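Local coordinates for glycosyl transferase family 8 (Streptococcus pneumoniae, PDB 5GVW), which transfers galactose from UDP-galactose to the terminal glucose of already glycosylated serine-rich repeat protein PsrP, the third step of its O-glycosylation, at residues D106-V111 and I225-S230; Y127-R132 and Q188-E193; N282-W287 and I306-N311; F276-V281 and A342-L347. One frame throughout, in Å; residues are numbered along the deposited sequence.

Overall arrangement
The four contacts fall into two pairs on opposite sides of the chain's centre. Contacts 1 and 2 belong to the family 8 glycosyltransferase region: contact 2, at the edge of the seven-stranded mixed sheet, is nested along the chain inside the loop closed by contact 1, the manganese site, with centres about 17 Å apart. Contacts 3 and 4 come later in the chain, contact 3 nested inside the loop closed by contact 4, and share strand 278-283 of a six-stranded parallel sheet, 302-307 flanking it in contact 3 and 345-348 in contact 4. Their centres are about 16 Å apart, whereas contacts 1 and 4 are about 44 Å apart between centres. The metal site and the C-terminal parallel sheet are therefore well separated.

Contact 1: D106-V111 and I225-S230; sequences DSDLIV and ILHYIS. With MN (manganese (II) ion), chain E.
Asp-106 and Asp-108 bind a manganese ion that His-227 faces; the aspartates are the first and last residues of the Asp-Ser-Asp (DXD) motif of GT-A glycosyltransferases, and the histidine comes from a short antiparallel strand pair, 109-111 with 225-227. That pair is the tightly packed part. Ile-110 and Leu-226 exchange two backbone hydrogen bonds, with Ile-110 N 2.9 Å from Leu-226 O, and Tyr-228 N continues the pattern to Asp-108 O. CG1 of Ile-110 meets the edge of the Tyr-228 ring at CE2 (3.7 Å), and helix 244-251 covers both side chains. On the face carrying Leu-109, its CD2 packs against Ile-225 CG2 at 4.2 Å. The metal end is the looser side: Asp-106 is partly exposed, and a water is bound to the ion at 2.5 Å. Asp-106 OD2 binds the ion at 2.5 Å; OD1 is held by Tyr-104 and Arg-90, which probably limits its rotation. With CG between its backbone N and carbonyl carbon (chi1 61°), Asp-108 brings both carboxylate oxygens to the metal, OD1 at 2.6 Å. Asp-106, Ser-107 and residues His-227 to Ser-230 are also expected to hold UDP. His-227 turns its ring 71° from the Asp-108 carboxylate, Ile-229 CG2 covers one ring face, and NE2 stands 3.0 Å from the manganese, long for a bond but consistent with its expected role as a ligand.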
loop_
_atom_site.group_PDB
_atom_site.type_symbol
_atom_site.label_atom_id
_atom_site.label_comp_id
_atom_site.label_asym_id
_atom_site.label_seq_id
_atom_site.Cartn_x
_atom_site.Cartn_y
_atom_site.Cartn_z
ATOM N N ASP A 106 -0.211 -2.246 -17.838
ATOM C CA ASP A 106 0.766 -2.093 -16.759
ATOM C C ASP A 106 0.130 -1.368 -15.589
ATOM O O ASP A 106 -0.850 -0.616 -15.776
ATOM C CB ASP A 106 1.977 -1.301 -17.254
ATOM C CG ASP A 106 3.143 -2.189 -17.679
ATOM O OD1 ASP A 106 2.969 -3.408 -17.853
ATOM O OD2 ASP A 106 4.251 -1.631 -17.840
ATOM N N SER A 107 0.666 -1.623 -14.391
ATOM C CA SER A 107 0.139 -1.033 -13.135
ATOM C C SER A 107 0.868 0.265 -12.696
ATOM O O SER A 107 0.437 0.946 -11.756
ATOM C CB SER A 107 0.129 -2.079 -12.017
ATOM O OG SER A 107 1.347 -2.792 -11.967
ATOM N N ASP A 108 1.938 0.610 -13.420
ATOM C CA ASP A 108 2.684 1.850 -13.210
ATOM C C ASP A 108 2.148 2.989 -14.095
ATOM O O ASP A 108 2.900 3.616 -14.810
ATOM C CB ASP A 108 4.200 1.618 -13.410
ATOM C CG ASP A 108 4.576 1.144 -14.825
ATOM O OD1 ASP A 108 4.010 0.189 -15.412
ATOM O OD2 ASP A 108 5.515 1.732 -15.345
ATOM N N LEU A 109 0.839 3.260 -14.015
ATOM C CA LEU A 109 0.175 4.160 -14.958
ATOM C C LEU A 109 -1.168 4.719 -14.510
ATOM O O LEU A 109 -1.838 4.200 -13.599
ATOM C CB LEU A 109 0.011 3.484 -16.319
ATOM C CG LEU A 109 -0.943 2.326 -16.568
ATOM C CD1 LEU A 109 -2.402 2.739 -16.655
ATOM C CD2 LEU A 109 -0.566 1.660 -17.896
ATOM N N ILE A 110 -1.562 5.779 -15.198
ATOM C CA ILE A 110 -2.743 6.518 -14.860
ATOM C C ILE A 110 -3.609 6.715 -16.093
ATOM O O ILE A 110 -3.112 7.121 -17.139
ATOM C CB ILE A 110 -2.356 7.892 -14.290
ATOM C CG1 ILE A 110 -1.558 7.717 -12.992
ATOM C CG2 ILE A 110 -3.593 8.791 -14.077
ATOM C CD1 ILE A 110 -2.374 7.247 -11.793
ATOM N N VAL A 111 -4.899 6.438 -15.958
ATOM C CA VAL A 111 -5.879 6.745 -16.990
ATOM C C VAL A 111 -6.584 8.032 -16.606
ATOM O O VAL A 111 -7.073 8.158 -15.493
ATOM C CB VAL A 111 -6.922 5.628 -17.137
ATOM C CG1 VAL A 111 -7.940 5.970 -18.218
ATOM C CG2 VAL A 111 -6.229 4.312 -17.470
ATOM N N ILE A 225 -3.479 8.149 -21.350
ATOM C CA ILE A 225 -2.787 7.152 -20.538
ATOM C C ILE A 225 -1.342 7.567 -20.263
ATOM O O ILE A 225 -0.495 7.567 -21.163
ATOM C CB ILE A 225 -2.862 5.738 -21.161
ATOM C CG1 ILE A 225 -4.313 5.237 -21.143
ATOM C CG2 ILE A 225 -2.008 4.740 -20.387
ATOM C CD1 ILE A 225 -4.567 3.952 -21.916
ATOM N N LEU A 226 -1.070 7.911 -19.005
ATOM C CA LEU A 226 0.269 8.258 -18.566
ATOM C C LEU A 226 0.971 7.010 -18.046
ATOM O O LEU A 226 0.437 6.304 -17.217
ATOM C CB LEU A 226 0.196 9.338 -17.487
ATOM C CG LEU A 226 -0.223 10.714 -18.000
ATOM C CD1 LEU A 226 -0.662 11.614 -16.837
ATOM C CD2 LEU A 226 0.927 11.355 -18.786
ATOM N N HIS A 227 2.171 6.750 -18.531
ATOM C CA HIS A 227 2.849 5.521 -18.220
ATOM C C HIS A 227 4.223 5.851 -17.644
ATOM O O HIS A 227 5.136 6.237 -18.365
ATOM C CB HIS A 227 2.959 4.647 -19.467
ATOM C CG HIS A 227 3.592 3.315 -19.205
ATOM N ND1 HIS A 227 4.139 2.534 -20.197
ATOM C CD2 HIS A 227 3.783 2.642 -18.050
ATOM C CE1 HIS A 227 4.615 1.426 -19.665
ATOM N NE2 HIS A 227 4.418 1.472 -18.361
ATOM N N TYR A 228 4.357 5.673 -16.336
ATOM C CA TYR A 228 5.532 6.080 -15.608
ATOM C C TYR A 228 6.629 5.026 -15.664
ATOM O O TYR A 228 6.973 4.430 -14.654
ATOM C CB TYR A 228 5.157 6.391 -14.167
ATOM C CG TYR A 228 4.228 7.571 -14.016
ATOM C CD1 TYR A 228 4.718 8.865 -13.949
ATOM C CD2 TYR A 228 2.870 7.392 -13.928
ATOM C CE1 TYR A 228 3.872 9.945 -13.797
ATOM C CE2 TYR A 228 2.017 8.464 -13.774
ATOM C CZ TYR A 228 2.517 9.735 -13.717
ATOM O OH TYR A 228 1.649 10.794 -13.577
ATOM N N ILE A 229 7.214 4.836 -16.841
ATOM C CA ILE A 229 8.296 3.838 -17.012
ATOM C C ILE A 229 9.563 4.259 -16.309
ATOM O O ILE A 229 9.742 5.448 -16.007
ATOM C CB ILE A 229 8.630 3.524 -18.503
ATOM C CG1 ILE A 229 9.419 4.654 -19.195
ATOM C CG2 ILE A 229 7.355 3.245 -19.291
ATOM C CD1 ILE A 229 9.987 4.270 -20.563
ATOM N N SER A 230 10.429 3.262 -16.118
ATOM C CA SER A 230 11.790 3.365 -15.526
ATOM C C SER A 230 11.815 3.327 -13.991
ATOM O O SER A 230 10.771 3.356 -13.352
ATOM C CB SER A 230 12.514 4.619 -15.998
ATOM O OG SER A 230 12.079 5.741 -15.258
HETATM MN MN MN E . 6.146 -0.399 -16.847
HETATM O O HOH W 1 8.336 -1.442 -17.450
#

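Contact 2: Y127-R132 and Q188-E193; sequences YLAAAR and QYSSLE
Tyr-127 and Gln-188 lie side by side at the start of a parallel pairing between strand 128-132 and strand 189-191, the outermost strand of the mixed sheet of the GT-A fold. The Gln-188 amide stands perpendicular to the tyrosine ring and touches its edge, NE2 3.7 Å from CE2; Lys-152 makes a cation-pi contact with the same ring. At Leu-128, CG sits between the backbone N and the carbonyl carbon (chi1 59°), and the side chain runs alongside that of Tyr-189, CD1 meeting CB at 3.4 Å. The Leu-128 carbonyl accepts Ser-190 N. Ala-129 turns its CB to Ser-190 OG (3.6 Å), a hydroxyl buried by this contact without any polar partner in the model, and to the isobutyl group of Leu-192. Ala-130 N donates to Ser-190 O at 3.2 Å. Its own carbonyl accepts Leu-192 N, 2.9 Å from Ala-130 O and 61° out of the carbonyl plane, and also receives a water proton. Ala-131 closes the contact, its CB 4.0 Å from Leu-192 CB. The position of the edge strand thus rests chiefly on backbone bonds and on apolar packing over small alanines, and not on polar side chains.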
loop_
_atom_site.group_PDB
_atom_site.type_symbol
_atom_site.label_atom_id
_atom_site.label_comp_id
_atom_site.label_asym_id
_atom_site.label_seq_id
_atom_site.Cartn_x
_atom_site.Cartn_y
_atom_site.Cartn_z
ATOM N N TYR A 127 -2.681 -9.248 -34.405
ATOM C CA TYR A 127 -2.667 -9.940 -33.111
ATOM C C TYR A 127 -2.852 -9.001 -31.887
ATOM O O TYR A 127 -3.424 -9.396 -30.863
ATOM C CB TYR A 127 -1.354 -10.720 -32.969
ATOM C CG TYR A 127 -1.345 -12.024 -33.738
ATOM C CD1 TYR A 127 -1.890 -13.178 -33.177
ATOM C CD2 TYR A 127 -0.785 -12.120 -35.005
ATOM C CE1 TYR A 127 -1.888 -14.393 -33.851
ATOM C CE2 TYR A 127 -0.770 -13.341 -35.691
ATOM C CZ TYR A 127 -1.336 -14.479 -35.104
ATOM O OH TYR A 127 -1.358 -15.710 -35.732
ATOM N N LEU A 128 -2.340 -7.777 -32.005
ATOM C CA LEU A 128 -2.487 -6.738 -30.994
ATOM C C LEU A 128 -2.393 -5.379 -31.629
ATOM O O LEU A 128 -2.013 -5.268 -32.787
ATOM C CB LEU A 128 -1.396 -6.855 -29.915
ATOM C CG LEU A 128 0.075 -6.775 -30.349
ATOM C CD1 LEU A 128 0.632 -5.361 -30.256
ATOM C CD2 LEU A 128 0.938 -7.681 -29.492
ATOM N N ALA A 129 -2.757 -4.361 -30.853
ATOM C CA ALA A 129 -2.384 -2.966 -31.103
ATOM C C ALA A 129 -1.509 -2.430 -29.967
ATOM O O ALA A 129 -1.817 -2.633 -28.794
ATOM C CB ALA A 129 -3.621 -2.093 -31.235
ATOM N N ALA A 130 -0.439 -1.718 -30.321
ATOM C CA ALA A 130 0.475 -1.097 -29.334
ATOM C C ALA A 130 1.052 0.269 -29.792
ATOM O O ALA A 130 1.108 0.602 -31.003
ATOM C CB ALA A 130 1.603 -2.069 -28.974
ATOM N N ALA A 131 1.466 1.062 -28.806
ATOM C CA ALA A 131 2.170 2.325 -29.060
ATOM C C ALA A 131 3.682 2.092 -29.183
ATOM O O ALA A 131 4.218 1.092 -28.714
ATOM C CB ALA A 131 1.879 3.313 -27.959
ATOM N N ARG A 132 4.363 2.996 -29.854
ATOM C CA ARG A 132 5.788 2.831 -30.026
ATOM C C ARG A 132 6.526 3.099 -28.724
ATOM O O ARG A 132 6.023 3.838 -27.873
ATOM C CB ARG A 132 6.282 3.787 -31.078
ATOM C CG ARG A 132 6.101 5.240 -30.699
ATOM C CD ARG A 132 6.446 6.109 -31.869
ATOM N NE ARG A 132 5.830 7.412 -31.709
ATOM C CZ ARG A 132 5.980 8.421 -32.551
ATOM N NH1 ARG A 132 6.747 8.281 -33.636
ATOM N NH2 ARG A 132 5.367 9.573 -32.294
ATOM N N GLN A 188 3.460 -7.252 -37.254
ATOM C CA GLN A 188 2.131 -7.859 -37.167
ATOM C C GLN A 188 1.218 -7.263 -36.093
ATOM O O GLN A 188 0.379 -7.963 -35.524
ATOM C CB GLN A 188 2.264 -9.384 -37.018
ATOM C CG GLN A 188 1.176 -10.143 -37.780
ATOM C CD GLN A 188 1.552 -11.571 -38.152
ATOM O OE1 GLN A 188 2.609 -12.083 -37.763
ATOM N NE2 GLN A 188 0.673 -12.224 -38.916
ATOM N N TYR A 189 1.343 -5.953 -35.871
ATOM C CA TYR A 189 0.462 -5.217 -34.964
ATOM C C TYR A 189 0.026 -3.895 -35.573
ATOM O O TYR A 189 0.787 -3.307 -36.320
ATOM C CB TYR A 189 1.169 -4.970 -33.633
ATOM C CG TYR A 189 2.474 -4.195 -33.699
ATOM C CD1 TYR A 189 2.514 -2.819 -33.430
ATOM C CD2 TYR A 189 3.683 -4.848 -33.971
ATOM C CE1 TYR A 189 3.715 -2.114 -33.473
ATOM C CE2 TYR A 189 4.886 -4.157 -34.009
ATOM C CZ TYR A 189 4.898 -2.788 -33.778
ATOM O OH TYR A 189 6.092 -2.103 -33.813
ATOM N N SER A 190 -1.193 -3.436 -35.270
ATOM C CA SER A 190 -1.589 -2.067 -35.625
ATOM C C SER A 190 -1.010 -1.099 -34.585
ATOM O O SER A 190 -0.554 -1.519 -33.523
ATOM C CB SER A 190 -3.113 -1.897 -35.804
ATOM O OG SER A 190 -3.879 -2.527 -34.799
ATOM N N SER A 191 -1.000 0.189 -34.908
ATOM C CA SER A 191 -0.398 1.187 -34.027
ATOM C C SER A 191 -1.416 1.946 -33.207
ATOM O O SER A 191 -2.543 2.194 -33.648
ATOM C CB SER A 191 0.474 2.181 -34.789
ATOM O OG SER A 191 1.827 1.761 -34.723
ATOM N N LEU A 192 -0.965 2.304 -32.003
ATOM C CA LEU A 192 -1.691 3.167 -31.100
ATOM C C LEU A 192 -0.982 4.510 -31.117
ATOM O O LEU A 192 0.252 4.550 -31.185
ATOM C CB LEU A 192 -1.673 2.595 -29.679
ATOM C CG LEU A 192 -2.516 1.375 -29.315
ATOM C CD1 LEU A 192 -2.292 0.971 -27.866
ATOM C CD2 LEU A 192 -3.986 1.706 -29.533
ATOM N N GLU A 193 -1.767 5.587 -31.058
ATOM C CA GLU A 193 -1.228 6.925 -30.909
ATOM C C GLU A 193 -0.564 7.015 -29.544
ATOM O O GLU A 193 -0.981 6.339 -28.618
ATOM C CB GLU A 193 -2.320 7.985 -30.964
ATOM C CG GLU A 193 -3.132 8.045 -32.239
ATOM C CD GLU A 193 -4.585 8.328 -31.935
ATOM O OE1 GLU A 193 -4.848 9.388 -31.299
ATOM O OE2 GLU A 193 -5.444 7.471 -32.300
HETATM O O HOH W 2 3.220 1.580 -32.667
#

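Contact 3: N282-W287 and I306-N311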
loop_
_atom_site.group_PDB
_atom_site.type_symbol
_atom_site.label_atom_id
_atom_site.label_comp_id
_atom_site.label_asym_id
_atom_site.label_seq_id
_atom_site.Cartn_x
_atom_site.Cartn_y
_atom_site.Cartn_z
ATOM N N ASN A 282 -12.134 -28.689 7.103
ATOM C CA ASN A 282 -11.377 -29.919 6.933
ATOM C C ASN A 282 -9.949 -29.688 7.391
ATOM O O ASN A 282 -9.397 -28.618 7.174
ATOM C CB ASN A 282 -11.370 -30.368 5.460
ATOM C CG ASN A 282 -10.525 -31.620 5.233
ATOM O OD1 ASN A 282 -9.439 -31.560 4.648
ATOM N ND2 ASN A 282 -11.002 -32.758 5.749
ATOM N N LEU A 283 -9.367 -30.687 8.039
ATOM C CA LEU A 283 -7.942 -30.715 8.265
ATOM C C LEU A 283 -7.372 -31.805 7.360
ATOM O O LEU A 283 -7.867 -32.927 7.343
ATOM C CB LEU A 283 -7.640 -30.998 9.744
ATOM C CG LEU A 283 -6.201 -31.427 10.089
ATOM C CD1 LEU A 283 -5.273 -30.224 10.079
ATOM C CD2 LEU A 283 -6.134 -32.130 11.432
ATOM N N THR A 284 -6.300 -31.482 6.655
ATOM C CA THR A 284 -5.718 -32.369 5.677
ATOM C C THR A 284 -4.237 -32.529 5.931
ATOM O O THR A 284 -3.582 -31.604 6.419
ATOM C CB THR A 284 -5.931 -31.809 4.250
ATOM O OG1 THR A 284 -5.541 -32.782 3.268
ATOM C CG2 THR A 284 -5.153 -30.485 4.031
ATOM N N ASN A 285 -3.725 -33.701 5.580
ATOM C CA ASN A 285 -2.297 -33.968 5.500
ATOM C C ASN A 285 -1.928 -34.400 4.070
ATOM O O ASN A 285 -0.882 -35.030 3.835
ATOM C CB ASN A 285 -1.903 -35.046 6.527
ATOM C CG ASN A 285 -0.393 -35.124 6.785
ATOM O OD1 ASN A 285 0.214 -36.195 6.678
ATOM N ND2 ASN A 285 0.212 -34.001 7.155
ATOM N N SER A 286 -2.770 -34.041 3.101
ATOM C CA SER A 286 -2.450 -34.291 1.705
ATOM C C SER A 286 -2.907 -33.157 0.823
ATOM O O SER A 286 -3.796 -32.385 1.163
ATOM C CB SER A 286 -3.051 -35.636 1.225
ATOM O OG SER A 286 -4.321 -35.507 0.596
ATOM N N TRP A 287 -2.306 -33.092 -0.348
ATOM C CA TRP A 287 -2.762 -32.195 -1.418
ATOM C C TRP A 287 -4.208 -32.429 -1.921
ATOM O O TRP A 287 -4.866 -31.497 -2.393
ATOM C CB TRP A 287 -1.761 -32.275 -2.583
ATOM C CG TRP A 287 -1.751 -33.578 -3.354
ATOM C CD1 TRP A 287 -0.907 -34.641 -3.169
ATOM C CD2 TRP A 287 -2.617 -33.931 -4.452
ATOM N NE1 TRP A 287 -1.211 -35.645 -4.071
ATOM C CE2 TRP A 287 -2.247 -35.230 -4.875
ATOM C CE3 TRP A 287 -3.666 -33.267 -5.121
ATOM C CZ2 TRP A 287 -2.888 -35.881 -5.935
ATOM C CZ3 TRP A 287 -4.311 -33.914 -6.164
ATOM C CH2 TRP A 287 -3.918 -35.214 -6.559
ATOM N N ILE A 306 -9.998 -24.830 5.034
ATOM C CA ILE A 306 -9.128 -25.996 4.793
ATOM C C ILE A 306 -7.794 -25.746 5.479
ATOM O O ILE A 306 -7.089 -24.794 5.150
ATOM C CB ILE A 306 -8.894 -26.229 3.280
ATOM C CG1 ILE A 306 -10.235 -26.314 2.513
ATOM C CG2 ILE A 306 -8.016 -27.452 3.015
ATOM C CD1 ILE A 306 -11.153 -27.453 2.878
ATOM N N VAL A 307 -7.436 -26.616 6.406
ATOM C CA VAL A 307 -6.393 -26.332 7.359
ATOM C C VAL A 307 -5.311 -27.386 7.224
ATOM O O VAL A 307 -5.588 -28.526 6.915
ATOM C CB VAL A 307 -6.996 -26.363 8.779
ATOM C CG1 VAL A 307 -5.940 -26.113 9.849
ATOM C CG2 VAL A 307 -8.122 -25.342 8.894
ATOM N N ALA A 308 -4.077 -27.005 7.465
ATOM C CA ALA A 308 -2.985 -27.956 7.524
ATOM C C ALA A 308 -2.006 -27.466 8.558
ATOM O O ALA A 308 -2.086 -26.309 8.994
ATOM C CB ALA A 308 -2.307 -28.108 6.174
ATOM N N TYR A 309 -1.096 -28.359 8.946
ATOM C CA TYR A 309 -0.065 -28.058 9.938
ATOM C C TYR A 309 1.300 -27.798 9.314
ATOM O O TYR A 309 2.274 -27.590 10.039
ATOM C CB TYR A 309 0.026 -29.204 10.962
ATOM C CG TYR A 309 -1.242 -29.461 11.776
ATOM C CD1 TYR A 309 -2.253 -28.484 11.903
ATOM C CD2 TYR A 309 -1.414 -30.673 12.462
ATOM C CE1 TYR A 309 -3.398 -28.723 12.651
ATOM C CE2 TYR A 309 -2.561 -30.913 13.215
ATOM C CZ TYR A 309 -3.553 -29.931 13.315
ATOM O OH TYR A 309 -4.696 -30.122 14.079
ATOM N N THR A 310 1.355 -27.786 7.982
ATOM C CA THR A 310 2.597 -27.656 7.233
ATOM C C THR A 310 2.315 -26.771 6.033
ATOM O O THR A 310 1.207 -26.223 5.925
ATOM C CB THR A 310 3.070 -29.035 6.745
ATOM O OG1 THR A 310 2.041 -29.651 5.953
ATOM C CG2 THR A 310 3.427 -29.925 7.927
ATOM N N ASN A 311 3.290 -26.618 5.128
ATOM C CA ASN A 311 3.027 -25.955 3.845
ATOM C C ASN A 311 1.986 -26.748 3.072
ATOM O O ASN A 311 1.823 -27.936 3.291
ATOM C CB ASN A 311 4.294 -25.792 3.000
ATOM C CG ASN A 311 5.310 -24.828 3.615
ATOM O OD1 ASN A 311 4.954 -23.832 4.240
ATOM N ND2 ASN A 311 6.592 -25.124 3.425
HETATM O O HOH W 3 -1.078 -31.204 8.092
#
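Ile-306 packs on Asn-282 where strands 278-283 and 302-307 run parallel, joined through helix 292-298 in a beta-alpha-beta crossover of the C-terminal, Rossmann-like sheet. CD1 of Ile-306 lies 3.9 Å from Asn-282 CB, while the Asn-282 amide turns to another strand, its ND2 bonding to Leu-347 O. Val-307 next takes both backbone bonds of the pairing: its N lies 2.9 Å from Asn-282 O, and its carbonyl accepts Thr-284 N, each donor nearly in line with the C=O. Its CG1 touches Leu-283 CD1 at 4.2 Å. Ala-308 sets its CB against Thr-284 O (3.7 Å). Tyr-309 then crosses Leu-283 at about a right angle. With CG of Leu-283 opposite the backbone N (chi1 164°), its branch reaches one face of the tyrosine ring, a CH-pi contact with CD1 3.8 Å from the ring centroid and displaced toward the rim. CD2 extends past it to the hydroxyl, and Leu-336 of helix 333-342 touches both residues. Beyond the ring contact, one water bridges the diverging loops, donating to Thr-284 O and accepting from Asn-285 ND2 and from Tyr-309 N, the last at 3.0 Å.

Contact 4: F276-V281 and A342-L347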
loop_
_atom_site.group_PDB
_atom_site.type_symbol
_atom_site.label_atom_id
_atom_site.label_comp_id
_atom_site.label_asym_id
_atom_site.label_seq_id
_atom_site.Cartn_x
_atom_site.Cartn_y
_atom_site.Cartn_z
ATOM N N PHE A 276 -22.767 -15.813 3.798
ATOM C CA PHE A 276 -22.632 -17.254 4.008
ATOM C C PHE A 276 -23.722 -17.852 4.888
ATOM O O PHE A 276 -24.023 -17.321 5.954
ATOM C CB PHE A 276 -21.261 -17.590 4.629
ATOM C CG PHE A 276 -20.083 -17.176 3.785
ATOM C CD1 PHE A 276 -19.910 -17.697 2.511
ATOM C CD2 PHE A 276 -19.142 -16.277 4.274
ATOM C CE1 PHE A 276 -18.833 -17.328 1.734
ATOM C CE2 PHE A 276 -18.054 -15.906 3.506
ATOM C CZ PHE A 276 -17.900 -16.431 2.233
ATOM N N LYS A 277 -24.289 -18.972 4.438
ATOM C CA LYS A 277 -25.340 -19.665 5.168
ATOM C C LYS A 277 -24.813 -20.861 5.958
ATOM O O LYS A 277 -25.593 -21.538 6.629
ATOM C CB LYS A 277 -26.439 -20.115 4.209
ATOM C CG LYS A 277 -27.180 -18.979 3.500
ATOM C CD LYS A 277 -28.562 -19.431 3.021
ATOM C CE LYS A 277 -29.169 -18.498 1.974
ATOM N NZ LYS A 277 -28.722 -18.763 0.566
ATOM N N LEU A 278 -23.521 -21.156 5.849
ATOM C CA LEU A 278 -22.918 -22.303 6.507
ATOM C C LEU A 278 -21.401 -22.229 6.541
ATOM O O LEU A 278 -20.803 -21.620 5.717
ATOM C CB LEU A 278 -23.322 -23.551 5.739
ATOM C CG LEU A 278 -23.813 -24.850 6.340
ATOM C CD1 LEU A 278 -22.732 -25.894 6.388
ATOM C CD2 LEU A 278 -24.463 -24.721 7.682
ATOM N N GLN A 279 -20.788 -22.885 7.503
ATOM C CA GLN A 279 -19.334 -22.884 7.640
ATOM C C GLN A 279 -18.793 -24.298 7.668
ATOM O O GLN A 279 -19.140 -25.044 8.557
ATOM C CB GLN A 279 -18.944 -22.180 8.939
ATOM C CG GLN A 279 -19.407 -20.721 9.028
ATOM C CD GLN A 279 -18.547 -19.744 8.254
ATOM O OE1 GLN A 279 -17.349 -19.970 8.045
ATOM N NE2 GLN A 279 -19.150 -18.637 7.839
ATOM N N CYS A 280 -17.939 -24.671 6.717
ATOM C CA CYS A 280 -17.409 -26.048 6.682
ATOM C C CYS A 280 -15.927 -26.075 6.878
ATOM O O CYS A 280 -15.250 -25.133 6.499
ATOM C CB CYS A 280 -17.753 -26.754 5.373
ATOM S SG CYS A 280 -19.521 -26.892 5.016
ATOM N N VAL A 281 -15.428 -27.163 7.447
ATOM C CA VAL A 281 -13.995 -27.302 7.781
ATOM C C VAL A 281 -13.399 -28.685 7.495
ATOM O O VAL A 281 -14.062 -29.715 7.642
ATOM C CB VAL A 281 -13.738 -26.964 9.272
ATOM C CG1 VAL A 281 -14.756 -27.640 10.173
ATOM C CG2 VAL A 281 -12.320 -27.339 9.702
ATOM N N ALA A 342 -16.363 -22.659 15.703
ATOM C CA ALA A 342 -17.204 -21.662 15.004
ATOM C C ALA A 342 -17.992 -22.223 13.795
ATOM O O ALA A 342 -18.900 -21.574 13.282
ATOM C CB ALA A 342 -16.359 -20.463 14.600
ATOM N N SER A 343 -17.669 -23.442 13.383
ATOM C CA SER A 343 -18.185 -24.034 12.145
ATOM C C SER A 343 -19.388 -24.974 12.338
ATOM O O SER A 343 -19.546 -25.577 13.381
ATOM C CB SER A 343 -17.050 -24.811 11.447
ATOM O OG SER A 343 -16.529 -25.809 12.317
ATOM N N ASP A 344 -20.194 -25.109 11.288
ATOM C CA ASP A 344 -21.386 -25.953 11.283
ATOM C C ASP A 344 -21.187 -27.445 10.976
ATOM O O ASP A 344 -21.828 -28.274 11.622
ATOM C CB ASP A 344 -22.405 -25.353 10.321
ATOM C CG ASP A 344 -22.825 -23.943 10.740
ATOM O OD1 ASP A 344 -23.345 -23.809 11.878
ATOM O OD2 ASP A 344 -22.646 -22.985 9.942
ATOM N N LEU A 345 -20.298 -27.770 10.025
ATOM C CA LEU A 345 -20.137 -29.133 9.446
ATOM C C LEU A 345 -18.668 -29.480 9.215
ATOM O O LEU A 345 -17.925 -28.647 8.729
ATOM C CB LEU A 345 -20.832 -29.190 8.086
ATOM C CG LEU A 345 -21.593 -30.415 7.564
ATOM C CD1 LEU A 345 -21.935 -30.192 6.091
ATOM C CD2 LEU A 345 -20.863 -31.729 7.779
ATOM N N TYR A 346 -18.237 -30.684 9.568
ATOM C CA TYR A 346 -16.891 -31.128 9.213
ATOM C C TYR A 346 -16.985 -31.975 7.939
ATOM O O TYR A 346 -17.773 -32.915 7.890
ATOM C CB TYR A 346 -16.253 -31.921 10.339
ATOM C CG TYR A 346 -14.793 -32.212 10.092
ATOM C CD1 TYR A 346 -14.401 -33.368 9.443
ATOM C CD2 TYR A 346 -13.804 -31.307 10.469
ATOM C CE1 TYR A 346 -13.069 -33.622 9.200
ATOM C CE2 TYR A 346 -12.470 -31.557 10.212
ATOM C CZ TYR A 346 -12.102 -32.707 9.580
ATOM O OH TYR A 346 -10.765 -32.991 9.304
ATOM N N LEU A 347 -16.214 -31.622 6.901
ATOM C CA LEU A 347 -16.196 -32.388 5.662
ATOM C C LEU A 347 -14.940 -33.221 5.696
ATOM O O LEU A 347 -13.856 -32.701 5.599
ATOM C CB LEU A 347 -16.198 -31.447 4.466
ATOM C CG LEU A 347 -17.356 -30.444 4.424
ATOM C CD1 LEU A 347 -17.200 -29.547 3.209
ATOM C CD2 LEU A 347 -18.724 -31.102 4.374
#
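A chi1 of -61° puts CG of Asp-344 beside its own backbone N and brings its carboxylate to Gln-279, just where strands 278-283 and 345-348 come together as parallel neighbours in the middle of the six-stranded Rossmann-like sheet. Asp-344 OD2 accepts Gln-279 N at 3.1 Å through its anti lone pair, and Asp-344 N returns a bond to Gln-279 O, so one residue takes both backbone polar atoms of Gln-279; Leu-345 N adds a weak bond to the same carbonyl. CD2 of Leu-278 lies against this carboxylate, 3.4 Å from OD2. The amide of Gln-279 bends aside to His-305. Further along, regular pairing takes over: Val-281 N bonds to Leu-345 O, and Leu-347 N to Val-281 O at 3.0 Å. On one face of the sheet Cys-280 packs against both Leu-345 and Leu-347, its CB 3.6 Å from Leu-347 CD1. On the other, CG1 of Val-281 meets Ser-343 OG at 3.3 Å; that hydroxyl is bonded to the carbonyls of Val-340 and Ile-339 of helix 333-342. Tyr-346, its CG swung opposite the backbone N (chi1 -171°), bonds through OH to Leu-283 N and lays one ring face against Val-281 O, which sits 3.3 Å above the ring plane toward the CD2 rim.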